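PDB 4QD8: thioesterase PA1618, which probably hydrolyses acyl-CoA thioesters as a hotdog-fold thioesterase of the PaaI family, perhaps including 1,4-dihydroxy-2-naphthoyl-CoA, and has been crystallised with phenacyl-CoA. Local coordinates for residues Ser36-Met41 and Thr101-Ala106; His91-Arg96 and Asp124-Cys129; Thr112-Asp117 and Met135-Leu140. All coordinates share one frame; numbering follows the deposited sequence.

Contact 1 (Ser36-Met41 and Thr101-Ala106)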
ATOM      1  N   SER A  36     -21.981  -5.824   5.526  1.00 18.80           N
ATOM      2  CA  SER A  36     -21.408  -4.572   5.018  1.00 20.94           C
ATOM      3  C   SER A  36     -21.970  -3.336   5.693  1.00 22.78           C
ATOM      4  O   SER A  36     -23.035  -3.377   6.311  1.00 21.73           O
ATOM      5  CB  SER A  36     -21.607  -4.469   3.501  1.00 21.77           C
ATOM      6  OG  SER A  36     -22.975  -4.270   3.179  1.00 20.48           O
ATOM      7  N   LEU A  37     -21.236  -2.231   5.566  1.00 19.30           N
ATOM      8  CA  LEU A  37     -21.653  -0.947   6.108  1.00 17.52           C
ATOM      9  C   LEU A  37     -21.374   0.086   5.020  1.00 17.94           C
ATOM     10  O   LEU A  37     -20.354   0.001   4.340  1.00 16.63           O
ATOM     11  CB  LEU A  37     -20.870  -0.633   7.383  1.00 17.21           C
ATOM     12  CG  LEU A  37     -21.208   0.672   8.113  1.00 19.84           C
ATOM     13  CD1 LEU A  37     -22.676   0.731   8.535  1.00 20.86           C
ATOM     14  CD2 LEU A  37     -20.281   0.904   9.309  1.00 18.28           C
ATOM     15  N   THR A  38     -22.293   1.034   4.834  1.00 20.27           N
ATOM     16  CA  THR A  38     -22.221   1.975   3.705  1.00 15.69           C
ATOM     17  C   THR A  38     -22.314   3.421   4.202  1.00 19.07           C
ATOM     18  O   THR A  38     -23.137   3.729   5.065  1.00 18.97           O
ATOM     19  CB  THR A  38     -23.367   1.702   2.694  1.00 19.56           C
ATOM     20  OG1 THR A  38     -23.244   0.374   2.156  1.00 20.14           O
ATOM     21  CG2 THR A  38     -23.348   2.715   1.550  1.00 19.33           C
ATOM     22  N   ALA A  39     -21.453   4.300   3.671  1.00 17.02           N
ATOM     23  CA  ALA A  39     -21.498   5.732   3.978  1.00 16.01           C
ATOM     24  C   ALA A  39     -21.211   6.507   2.707  1.00 19.72           C
ATOM     25  O   ALA A  39     -20.526   6.007   1.826  1.00 18.45           O
ATOM     26  CB  ALA A  39     -20.457   6.098   5.041  1.00 17.71           C
ATOM     27  N   SER A  40     -21.720   7.732   2.622  1.00 18.88           N
ATOM     28  CA  SER A  40     -21.482   8.577   1.462  1.00 17.98           C
ATOM     29  C   SER A  40     -21.004   9.950   1.897  1.00 18.20           C
ATOM     30  O   SER A  40     -21.083  10.300   3.077  1.00 18.33           O
ATOM     31  CB  SER A  40     -22.746   8.705   0.618  1.00 21.25           C
ATOM     32  OG  SER A  40     -23.713   9.486   1.299  1.00 22.11           O
ATOM     33  N   MET A  41     -20.497  10.724   0.944  1.00 18.08           N
ATOM     34  CA  MET A  41     -19.909  12.017   1.237  1.00 19.23           C
ATOM     35  C   MET A  41     -20.137  12.904   0.031  1.00 18.69           C
ATOM     36  O   MET A  41     -20.032  12.437  -1.095  1.00 16.70           O
ATOM     37  CB  MET A  41     -18.408  11.846   1.460  1.00 16.35           C
ATOM     38  CG  MET A  41     -17.664  13.087   1.953  1.00 18.83           C
ATOM     39  SD  MET A  41     -15.915  12.738   2.246  1.00 20.00           S
ATOM     40  CE  MET A  41     -15.415  12.226   0.609  1.00 18.74           C
ATOM     41  N   THR A 101     -19.921   7.269  -2.732  1.00 15.16           N
ATOM     42  CA  THR A 101     -20.473   6.266  -1.815  1.00 16.58           C
ATOM     43  C   THR A 101     -19.452   5.158  -1.565  1.00 16.87           C
ATOM     44  O   THR A 101     -18.898   4.606  -2.514  1.00 18.10           O
ATOM     45  CB  THR A 101     -21.752   5.656  -2.411  1.00 18.77           C
ATOM     46  OG1 THR A 101     -22.732   6.689  -2.584  1.00 21.55           O
ATOM     47  CG2 THR A 101     -22.330   4.586  -1.489  1.00 20.55           C
ATOM     48  N   ALA A 102     -19.206   4.845  -0.292  1.00 17.94           N
ATOM     49  CA  ALA A 102     -18.227   3.824   0.070  1.00 16.57           C
ATOM     50  C   ALA A 102     -18.944   2.649   0.716  1.00 16.86           C
ATOM     51  O   ALA A 102     -19.846   2.841   1.525  1.00 16.79           O
ATOM     52  CB  ALA A 102     -17.197   4.400   1.036  1.00 17.45           C
ATOM     53  N   VAL A 103     -18.544   1.433   0.353  1.00 15.41           N
ATOM     54  CA  VAL A 103     -19.100   0.226   0.981  1.00 16.14           C
ATOM     55  C   VAL A 103     -17.954  -0.572   1.587  1.00 15.30           C
ATOM     56  O   VAL A 103     -16.984  -0.876   0.898  1.00 16.05           O
ATOM     57  CB  VAL A 103     -19.847  -0.643  -0.043  1.00 18.99           C
ATOM     58  CG1 VAL A 103     -20.507  -1.849   0.634  1.00 20.95           C
ATOM     59  CG2 VAL A 103     -20.909   0.177  -0.761  1.00 22.79           C
ATOM     60  N   ALA A 104     -18.065  -0.905   2.868  1.00 15.81           N
ATOM     61  CA  ALA A 104     -17.025  -1.666   3.551  1.00 15.57           C
ATOM     62  C   ALA A 104     -17.459  -3.108   3.775  1.00 16.37           C
ATOM     63  O   ALA A 104     -18.582  -3.365   4.226  1.00 15.74           O
ATOM     64  CB  ALA A 104     -16.662  -1.016   4.883  1.00 16.40           C
ATOM     65  N   ARG A 105     -16.548  -4.028   3.485  1.00 16.33           N
ATOM     66  CA  ARG A 105     -16.747  -5.457   3.723  1.00 16.16           C
ATOM     67  C   ARG A 105     -15.502  -6.002   4.432  1.00 16.45           C
ATOM     68  O   ARG A 105     -14.400  -5.533   4.206  1.00 15.64           O
ATOM     69  CB  ARG A 105     -16.967  -6.183   2.396  1.00 18.13           C
ATOM     70  CG  ARG A 105     -18.295  -5.840   1.741  1.00 21.88           C
ATOM     71  CD  ARG A 105     -18.463  -6.491   0.380  1.00 26.39           C
ATOM     72  NE  ARG A 105     -19.732  -6.082  -0.230  1.00 27.97           N
ATOM     73  CZ  ARG A 105     -20.910  -6.644   0.042  1.00 36.99           C
ATOM     74  NH1 ARG A 105     -20.994  -7.650   0.911  1.00 34.40           N
ATOM     75  NH2 ARG A 105     -22.012  -6.202  -0.555  1.00 39.91           N
ATOM     76  N   ALA A 106     -15.672  -6.983   5.314  1.00 17.93           N
ATOM     77  CA  ALA A 106     -14.522  -7.504   6.044  1.00 16.05           C
ATOM     78  C   ALA A 106     -13.705  -8.470   5.192  1.00 16.25           C
ATOM     79  O   ALA A 106     -14.273  -9.307   4.473  1.00 19.78           O
ATOM     80  CB  ALA A 106     -14.981  -8.200   7.337  1.00 17.60           C
TER

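Contact 2 (His91-Arg96 and Asp124-Cys129)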
ATOM      1  N   HIS A  91      -6.767   5.388  -6.702  1.00 13.96           N
ATOM      2  CA  HIS A  91      -7.688   6.358  -7.260  1.00 15.25           C
ATOM      3  C   HIS A  91      -7.944   5.994  -8.727  1.00 17.31           C
ATOM      4  O   HIS A  91      -7.044   6.059  -9.565  1.00 18.32           O
ATOM      5  CB  HIS A  91      -7.101   7.776  -7.106  1.00 15.40           C
ATOM      6  CG  HIS A  91      -6.742   8.127  -5.694  1.00 15.27           C
ATOM      7  ND1 HIS A  91      -7.660   8.091  -4.658  1.00 16.31           N
ATOM      8  CD2 HIS A  91      -5.574   8.531  -5.143  1.00 17.39           C
ATOM      9  CE1 HIS A  91      -7.067   8.452  -3.538  1.00 16.81           C
ATOM     10  NE2 HIS A  91      -5.800   8.721  -3.796  1.00 17.37           N
ATOM     11  N   LEU A  92      -9.167   5.560  -9.006  1.00 14.63           N
ATOM     12  CA  LEU A  92      -9.538   4.968 -10.287  1.00 15.22           C
ATOM     13  C   LEU A  92     -10.129   5.970 -11.278  1.00 17.73           C
ATOM     14  O   LEU A  92      -9.775   5.970 -12.459  1.00 19.53           O
ATOM     15  CB  LEU A  92     -10.563   3.863 -10.068  1.00 15.15           C
ATOM     16  CG  LEU A  92     -10.170   2.812  -9.032  1.00 15.99           C
ATOM     17  CD1 LEU A  92     -11.325   1.855  -8.821  1.00 16.54           C
ATOM     18  CD2 LEU A  92      -8.903   2.069  -9.482  1.00 18.63           C
ATOM     19  N   ARG A  93     -11.063   6.787 -10.801  1.00 17.06           N
ATOM     20  CA  ARG A  93     -11.756   7.773 -11.635  1.00 17.09           C
ATOM     21  C   ARG A  93     -11.934   9.059 -10.860  1.00 18.42           C
ATOM     22  O   ARG A  93     -12.231   9.038  -9.664  1.00 19.14           O
ATOM     23  CB  ARG A  93     -13.143   7.260 -12.036  1.00 18.49           C
ATOM     24  CG  ARG A  93     -13.123   6.173 -13.107  1.00 19.82           C
ATOM     25  CD  ARG A  93     -14.524   5.769 -13.510  1.00 23.18           C
ATOM     26  NE  ARG A  93     -14.520   4.809 -14.614  1.00 23.02           N
ATOM     27  CZ  ARG A  93     -14.360   3.500 -14.454  1.00 23.03           C
ATOM     28  NH1 ARG A  93     -14.186   2.997 -13.237  1.00 22.72           N
ATOM     29  NH2 ARG A  93     -14.370   2.689 -15.509  1.00 25.22           N
ATOM     30  N   GLY A  94     -11.799  10.190 -11.541  1.00 18.10           N
ATOM     31  CA  GLY A  94     -12.069  11.462 -10.897  1.00 18.94           C
ATOM     32  C   GLY A  94     -13.553  11.748 -10.749  1.00 17.78           C
ATOM     33  O   GLY A  94     -14.381  11.269 -11.537  1.00 25.20           O
ATOM     34  N   LEU A  95     -13.909  12.512  -9.726  1.00 17.71           N
ATOM     35  CA  LEU A  95     -15.295  12.947  -9.530  1.00 18.33           C
ATOM     36  C   LEU A  95     -15.308  14.451  -9.320  1.00 18.80           C
ATOM     37  O   LEU A  95     -14.397  14.993  -8.696  1.00 19.16           O
ATOM     38  CB  LEU A  95     -15.934  12.268  -8.316  1.00 17.97           C
ATOM     39  CG  LEU A  95     -16.060  10.748  -8.384  1.00 17.09           C
ATOM     40  CD1 LEU A  95     -16.504  10.206  -7.033  1.00 17.53           C
ATOM     41  CD2 LEU A  95     -17.041  10.381  -9.466  1.00 20.40           C
ATOM     42  N   ARG A  96     -16.338  15.126  -9.833  1.00 21.92           N
ATOM     43  CA  ARG A  96     -16.434  16.586  -9.708  1.00 23.77           C
ATOM     44  C   ARG A  96     -17.641  17.057  -8.895  1.00 19.20           C
ATOM     45  O   ARG A  96     -17.599  18.109  -8.270  1.00 24.21           O
ATOM     46  CB  ARG A  96     -16.449  17.258 -11.089  1.00 25.04           C
ATOM     47  CG  ARG A  96     -15.113  17.246 -11.803  1.00 27.20           C
ATOM     48  CD  ARG A  96     -15.074  18.246 -12.966  1.00 32.82           C
ATOM     49  NE  ARG A  96     -13.775  18.250 -13.644  1.00 37.76           N
ATOM     50  CZ  ARG A  96     -12.760  19.045 -13.317  1.00 35.84           C
ATOM     51  NH1 ARG A  96     -12.885  19.910 -12.316  1.00 35.64           N
ATOM     52  NH2 ARG A  96     -11.616  18.978 -13.989  1.00 37.63           N
ATOM     53  N   ASP A 124     -22.678   7.883 -10.810  1.00 23.62           N
ATOM     54  CA  ASP A 124     -22.823   7.064 -12.015  1.00 23.96           C
ATOM     55  C   ASP A 124     -22.603   5.566 -11.761  1.00 23.78           C
ATOM     56  O   ASP A 124     -22.829   4.737 -12.641  1.00 27.16           O
ATOM     57  CB  ASP A 124     -21.950   7.579 -13.174  1.00 26.20           C
ATOM     58  CG  ASP A 124     -20.456   7.551 -12.870  1.00 26.62           C
ATOM     59  OD1 ASP A 124     -20.036   6.907 -11.887  1.00 24.65           O
ATOM     60  OD2 ASP A 124     -19.685   8.159 -13.638  1.00 27.66           O
ATOM     61  N   GLY A 125     -22.172   5.219 -10.551  1.00 21.08           N
ATOM     62  CA  GLY A 125     -21.994   3.831 -10.175  1.00 23.77           C
ATOM     63  C   GLY A 125     -20.682   3.204 -10.608  1.00 22.60           C
ATOM     64  O   GLY A 125     -20.408   2.055 -10.261  1.00 25.50           O
ATOM     65  N   LYS A 126     -19.868   3.937 -11.361  1.00 21.18           N
ATOM     66  CA  LYS A 126     -18.575   3.416 -11.797  1.00 19.34           C
ATOM     67  C   LYS A 126     -17.563   3.516 -10.654  1.00 19.24           C
ATOM     68  O   LYS A 126     -17.536   4.521  -9.939  1.00 20.50           O
ATOM     69  CB  LYS A 126     -18.071   4.206 -12.998  1.00 22.32           C
ATOM     70  CG  LYS A 126     -19.061   4.228 -14.158  1.00 22.36           C
ATOM     71  CD  LYS A 126     -18.377   4.482 -15.489  1.00 27.81           C
ATOM     72  CE  LYS A 126     -17.911   5.917 -15.635  1.00 30.45           C
ATOM     73  NZ  LYS A 126     -17.592   6.214 -17.070  1.00 30.99           N
ATOM     74  N   PRO A 127     -16.742   2.469 -10.464  1.00 19.92           N
ATOM     75  CA  PRO A 127     -15.708   2.495  -9.417  1.00 19.19           C
ATOM     76  C   PRO A 127     -14.814   3.730  -9.524  1.00 18.34           C
ATOM     77  O   PRO A 127     -14.253   4.002 -10.603  1.00 18.36           O
ATOM     78  CB  PRO A 127     -14.889   1.237  -9.712  1.00 21.55           C
ATOM     79  CG  PRO A 127     -15.889   0.276 -10.300  1.00 20.28           C
ATOM     80  CD  PRO A 127     -16.819   1.158 -11.136  1.00 21.75           C
ATOM     81  N   SER A 128     -14.671   4.459  -8.415  1.00 15.56           N
ATOM     82  CA  SER A 128     -13.871   5.678  -8.398  1.00 16.69           C
ATOM     83  C   SER A 128     -12.623   5.533  -7.532  1.00 14.41           C
ATOM     84  O   SER A 128     -11.637   6.229  -7.730  1.00 16.05           O
ATOM     85  CB  SER A 128     -14.695   6.873  -7.912  1.00 17.03           C
ATOM     86  OG  SER A 128     -15.178   6.676  -6.586  1.00 15.31           O
ATOM     87  N   CYS A 129     -12.687   4.641  -6.544  1.00 15.43           N
ATOM     88  CA  CYS A 129     -11.543   4.422  -5.661  1.00 12.91           C
ATOM     89  C   CYS A 129     -11.722   3.060  -4.994  1.00 13.93           C
ATOM     90  O   CYS A 129     -12.849   2.635  -4.727  1.00 15.76           O
ATOM     91  CB  CYS A 129     -11.468   5.550  -4.613  1.00 17.17           C
ATOM     92  SG  CYS A 129     -10.181   5.397  -3.353  1.00 16.58           S
TER

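Contact 3 (Thr112-Asp117 and Met135-Leu140)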
ATOM      1  N   THR A 112      -5.959  -9.091  16.825  1.00 18.61           N
ATOM      2  CA  THR A 112      -5.179  -7.868  17.039  1.00 20.83           C
ATOM      3  C   THR A 112      -5.238  -6.906  15.850  1.00 19.84           C
ATOM      4  O   THR A 112      -4.889  -5.736  15.986  1.00 21.75           O
ATOM      5  CB  THR A 112      -3.710  -8.167  17.357  1.00 22.89           C
ATOM      6  OG1 THR A 112      -3.118  -8.879  16.271  1.00 24.42           O
ATOM      7  CG2 THR A 112      -3.593  -9.008  18.620  1.00 25.39           C
ATOM      8  N   THR A 113      -5.679  -7.403  14.697  1.00 19.64           N
ATOM      9  CA  THR A 113      -5.847  -6.547  13.516  1.00 18.24           C
ATOM     10  C   THR A 113      -7.129  -6.871  12.780  1.00 19.82           C
ATOM     11  O   THR A 113      -7.608  -8.001  12.821  1.00 19.43           O
ATOM     12  CB  THR A 113      -4.686  -6.693  12.505  1.00 21.42           C
ATOM     13  OG1 THR A 113      -4.635  -8.049  12.046  1.00 22.58           O
ATOM     14  CG2 THR A 113      -3.355  -6.297  13.125  1.00 24.78           C
ATOM     15  N   HIS A 114      -7.686  -5.869  12.104  1.00 17.08           N
ATOM     16  CA  HIS A 114      -8.832  -6.071  11.228  1.00 12.65           C
ATOM     17  C   HIS A 114      -8.419  -5.557   9.872  1.00 13.09           C
ATOM     18  O   HIS A 114      -7.695  -4.566   9.786  1.00 16.55           O
ATOM     19  CB  HIS A 114     -10.030  -5.228  11.667  1.00 17.61           C
ATOM     20  CG  HIS A 114     -10.678  -5.679  12.934  1.00 16.92           C
ATOM     21  ND1 HIS A 114     -11.688  -4.960  13.539  1.00 20.66           N
ATOM     22  CD2 HIS A 114     -10.467  -6.767  13.717  1.00 20.64           C
ATOM     23  CE1 HIS A 114     -12.081  -5.595  14.632  1.00 20.23           C
ATOM     24  NE2 HIS A 114     -11.352  -6.685  14.769  1.00 18.99           N
ATOM     25  N   VAL A 115      -8.889  -6.212   8.822  1.00 13.30           N
ATOM     26  CA  VAL A 115      -8.637  -5.732   7.458  1.00 12.89           C
ATOM     27  C   VAL A 115      -9.985  -5.563   6.754  1.00 13.79           C
ATOM     28  O   VAL A 115     -10.794  -6.499   6.699  1.00 14.83           O
ATOM     29  CB  VAL A 115      -7.721  -6.702   6.681  1.00 13.10           C
ATOM     30  CG1 VAL A 115      -7.420  -6.152   5.277  1.00 15.53           C
ATOM     31  CG2 VAL A 115      -6.408  -6.936   7.425  1.00 14.75           C
ATOM     32  N   TRP A 116     -10.221  -4.363   6.217  1.00 12.36           N
ATOM     33  CA  TRP A 116     -11.467  -4.006   5.537  1.00 13.09           C
ATOM     34  C   TRP A 116     -11.218  -3.697   4.059  1.00 13.47           C
ATOM     35  O   TRP A 116     -10.212  -3.061   3.725  1.00 14.66           O
ATOM     36  CB  TRP A 116     -12.085  -2.759   6.191  1.00 14.18           C
ATOM     37  CG  TRP A 116     -12.541  -3.005   7.599  1.00 13.80           C
ATOM     38  CD1 TRP A 116     -11.871  -2.692   8.745  1.00 17.15           C
ATOM     39  CD2 TRP A 116     -13.749  -3.654   7.998  1.00 16.38           C
ATOM     40  NE1 TRP A 116     -12.601  -3.106   9.843  1.00 17.03           N
ATOM     41  CE2 TRP A 116     -13.760  -3.699   9.408  1.00 17.92           C
ATOM     42  CE3 TRP A 116     -14.826  -4.213   7.300  1.00 14.93           C
ATOM     43  CZ2 TRP A 116     -14.814  -4.280  10.141  1.00 17.25           C
ATOM     44  CZ3 TRP A 116     -15.883  -4.784   8.032  1.00 18.85           C
ATOM     45  CH2 TRP A 116     -15.856  -4.810   9.434  1.00 18.66           C
ATOM     46  N   ASP A 117     -12.138  -4.145   3.211  1.00 14.58           N
ATOM     47  CA  ASP A 117     -12.139  -3.863   1.777  1.00 15.66           C
ATOM     48  C   ASP A 117     -13.149  -2.737   1.575  1.00 17.30           C
ATOM     49  O   ASP A 117     -14.317  -2.882   1.951  1.00 16.37           O
ATOM     50  CB  ASP A 117     -12.580  -5.126   1.034  1.00 16.18           C
ATOM     51  CG  ASP A 117     -12.813  -4.895  -0.446  1.00 21.67           C
ATOM     52  OD1 ASP A 117     -11.897  -4.423  -1.143  1.00 22.47           O
ATOM     53  OD2 ASP A 117     -13.916  -5.224  -0.915  1.00 29.57           O
ATOM     54  N   MET A 135      -6.798  -2.056  10.658  1.00 14.12           N
ATOM     55  CA  MET A 135      -7.022  -1.453  11.972  1.00 16.40           C
ATOM     56  C   MET A 135      -6.264  -2.255  13.011  1.00 16.88           C
ATOM     57  O   MET A 135      -6.154  -3.469  12.893  1.00 17.25           O
ATOM     58  CB  MET A 135      -8.515  -1.509  12.323  1.00 16.94           C
ATOM     59  CG  MET A 135      -9.417  -0.736  11.369  1.00 17.70           C
ATOM     60  SD  MET A 135      -9.127   1.040  11.445  1.00 18.91           S
ATOM     61  CE  MET A 135      -9.619   1.405  13.137  1.00 18.92           C
ATOM     62  N   ALA A 136      -5.731  -1.574  14.021  1.00 16.30           N
ATOM     63  CA  ALA A 136      -5.163  -2.256  15.184  1.00 17.81           C
ATOM     64  C   ALA A 136      -6.233  -2.342  16.268  1.00 18.70           C
ATOM     65  O   ALA A 136      -6.980  -1.396  16.497  1.00 19.71           O
ATOM     66  CB  ALA A 136      -3.963  -1.516  15.701  1.00 17.60           C
ATOM     67  N   VAL A 137      -6.293  -3.486  16.936  1.00 18.43           N
ATOM     68  CA  VAL A 137      -7.195  -3.664  18.073  1.00 20.72           C
ATOM     69  C   VAL A 137      -6.343  -3.498  19.329  1.00 27.08           C
ATOM     70  O   VAL A 137      -5.393  -4.255  19.530  1.00 24.62           O
ATOM     71  CB  VAL A 137      -7.852  -5.049  18.046  1.00 22.90           C
ATOM     72  CG1 VAL A 137      -8.869  -5.173  19.186  1.00 24.26           C
ATOM     73  CG2 VAL A 137      -8.530  -5.275  16.713  1.00 25.02           C
ATOM     74  N   VAL A 138      -6.671  -2.495  20.143  1.00 25.51           N
ATOM     75  CA  VAL A 138      -5.821  -2.074  21.261  1.00 27.77           C
ATOM     76  C   VAL A 138      -6.597  -2.139  22.581  1.00 28.37           C
ATOM     77  O   VAL A 138      -7.706  -1.619  22.674  1.00 26.95           O
ATOM     78  CB  VAL A 138      -5.304  -0.635  21.045  1.00 29.89           C
ATOM     79  CG1 VAL A 138      -4.277  -0.266  22.104  1.00 31.68           C
ATOM     80  CG2 VAL A 138      -4.709  -0.478  19.643  1.00 27.69           C
ATOM     81  N   PRO A 139      -6.017  -2.786  23.607  1.00 33.18           N
ATOM     82  CA  PRO A 139      -6.704  -2.834  24.910  1.00 30.78           C
ATOM     83  C   PRO A 139      -6.800  -1.452  25.559  1.00 32.67           C
ATOM     84  O   PRO A 139      -5.820  -0.718  25.541  1.00 34.74           O
ATOM     85  CB  PRO A 139      -5.803  -3.753  25.744  1.00 33.83           C
ATOM     86  CG  PRO A 139      -5.094  -4.610  24.739  1.00 36.16           C
ATOM     87  CD  PRO A 139      -4.838  -3.670  23.572  1.00 31.23           C
ATOM     88  N   LEU A 140      -7.964  -1.104  26.111  1.00 35.21           N
ATOM     89  CA  LEU A 140      -8.148   0.181  26.798  1.00 36.02           C
ATOM     90  C   LEU A 140      -7.229   0.300  28.016  1.00 42.42           C
ATOM     91  O   LEU A 140      -6.941  -0.694  28.687  1.00 41.18           O
ATOM     92  CB  LEU A 140      -9.605   0.360  27.237  1.00 34.33           C
ATOM     93  CG  LEU A 140     -10.680   0.435  26.155  1.00 32.74           C
ATOM     94  CD1 LEU A 140     -12.040   0.044  26.715  1.00 33.44           C
ATOM     95  CD2 LEU A 140     -10.738   1.829  25.552  1.00 31.10           C
TER

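Contact 1 (Ser36-Met41 and Thr101-Ala106)
Leu37 and Ala104 exchange two backbone hydrogen bonds, and Ala39 and Ala102 exchange two more. In each ring one bond is almost straight: Ala104 N to Leu37 O spans 2.9 Å, and Ala102 N to Ala39 O 2.8 Å. The return bonds, from Leu37 N and Ala39 N, are longer and more bent. Between the rings lies the non-hydrogen-bonded pair Thr38 and Val103, where Thr38 CA makes a CA-H...O contact of 3.3 Å with Ala102 O.

Around Thr38 the packing is divided between its two branches. With chi1 at -61°, OG1 lies beside the backbone N and CG2 is anti to it; CG2 meets Thr101 CG2 at 3.7 Å, whereas OG1 lies against both methyls of Val103. Farther along the same face, Ser36 CB sits 4.1 Å above the guanidinium plane of Arg105, over its centre; the hydroxyl of Ser36 is bound by Asp33. Ser40 CB rests against Thr101, while its OG is held by Glu30 and Arg99.

Leu37, Ala39, Ala102 and Ala104 form the other face. There Leu37, Ala102 and Ala104 pack on Leu66 of helix 56-72, the long helix that the curved antiparallel sheet of a hotdog fold wraps. The chemistry thus differs between the faces: apolar groups meet the helix, while the reverse side mixes hydroxyls, a valine and a guanidinium.

Contact 2 (His91-Arg96 and Asp124-Cys129)
A classic beta bulge, in which Ser128 and Cys129 both face Leu120, opens strand 127-139 of the hotdog sheet, and the loop leaving strand 80-91 folds against it. The carbonyl of Ser128 is shared by two successive amides of that loop. Leu92 N reaches Ser128 O at 2.9 Å and Arg93 N reaches the same oxygen at 3.2 Å, both from one face of the carbonyl plane, so a single acceptor grips the chain where it leaves the sheet.

Arg93 adds a side-chain bond to the neighbouring carbonyl. Its chain is extended from CG to NE and runs alongside Pro127 O, which receives NH1 at 2.8 Å; the oxygen lies at the guanidinium edge, only 4° out of that plane, and the donor comes in on a carbonyl lone pair. Lys126 crosses the arginine at about a right angle, with CB over one guanidinium face and CE 3.7 Å from Arg93 NE. The two like charges are close, Lys126 NZ lying 4.2 Å from Arg93 NE; Asp124 OD2, 6.2 Å from Arg93 NE and not in contact with it, may partly offset them. Asp124 OD1 accepts the amide of Lys126 in an Asx turn.

Apolar contacts flank the polar centre. Leu92 CD1 touches Pro127 CB, and Leu95 CD1 lies against CB and OG of Ser128. Other subunits border the loop: Leu92 packs on Ile107 and Arg93 on His108 of the third subunit, while His91 NE2 is hydrogen-bonded to Glu64 of the second subunit. Cys129 SG, anti to its own backbone N (chi1 176°), approaches the His91 ring obliquely and lies 3.9 Å from His91 ND1.

Contact 3 (Thr112-Asp117 and Met135-Leu140)
Val137 lays one methyl over the imidazole of His114. CG2 stands 3.7 Å above the ring plane, displaced toward the rim, and its line to the ring centroid is 22° off the normal, a CH-pi contact nearest to His114 NE2. The valine torsion accounts for this approach: with chi1 at -176°, CG1 is anti to the backbone N and CG2 is left beside that N, directed at the ring. The other ring nitrogen, ND1, is hydrogen-bonded to Ser71, which helps fix the rotation of the imidazole.

These residues belong to the beta hairpin of strands 113-121 and 127-139 in the antiparallel hotdog sheet, at the end remote from its turn. His114 and Met135 form a hydrogen-bonded pair, with Met135 N giving a bond of 2.8 Å to His114 O and His114 N answering to Met135 O. One step outward, Val137 N meets Thr112 O at 2.8 Å. Thr113 and Ala136 are the intervening non-hydrogen-bonded pair, where Thr113 CA comes 3.2 Å from Met135 O.

Met135 is bent at chi2 and chi3, both near -65°, which turns its end away from the partner strand; the side chain packs on Ser68 and Ser71 of helix 56-72. Its CG remains at the edge of the Trp116 ring, 4.1 Å from CD1 and close to the indole plane. Trp116 NE1 is hydrogen-bonded to Ser71 OG, the same hydroxyl that holds His114.

From the N terminus, strand 36-42 is followed by helix 56-72 and strand 80-91 before strand 99-106 pairs with it, closing contact 1 around 59 intervening residues. Contact 2 opens within that span, at 91-96, and closes at 124-129, so the two cross; it joins the loop after strand 80-91 to the start of strand 127-139. Contact 3 begins after contact 1 has closed, crosses contact 2 in turn, and pairs the far end of the 113-121/127-139 hairpin. Contacts 1 and 3 meet through neighbouring strands, Asp117 N lying 2.8 Å from Arg105 O in a probable hydrogen bond. Contacts 2 and 3 share strand 127-139, their centres about 28 Å apart on opposite sides of the chain's centre.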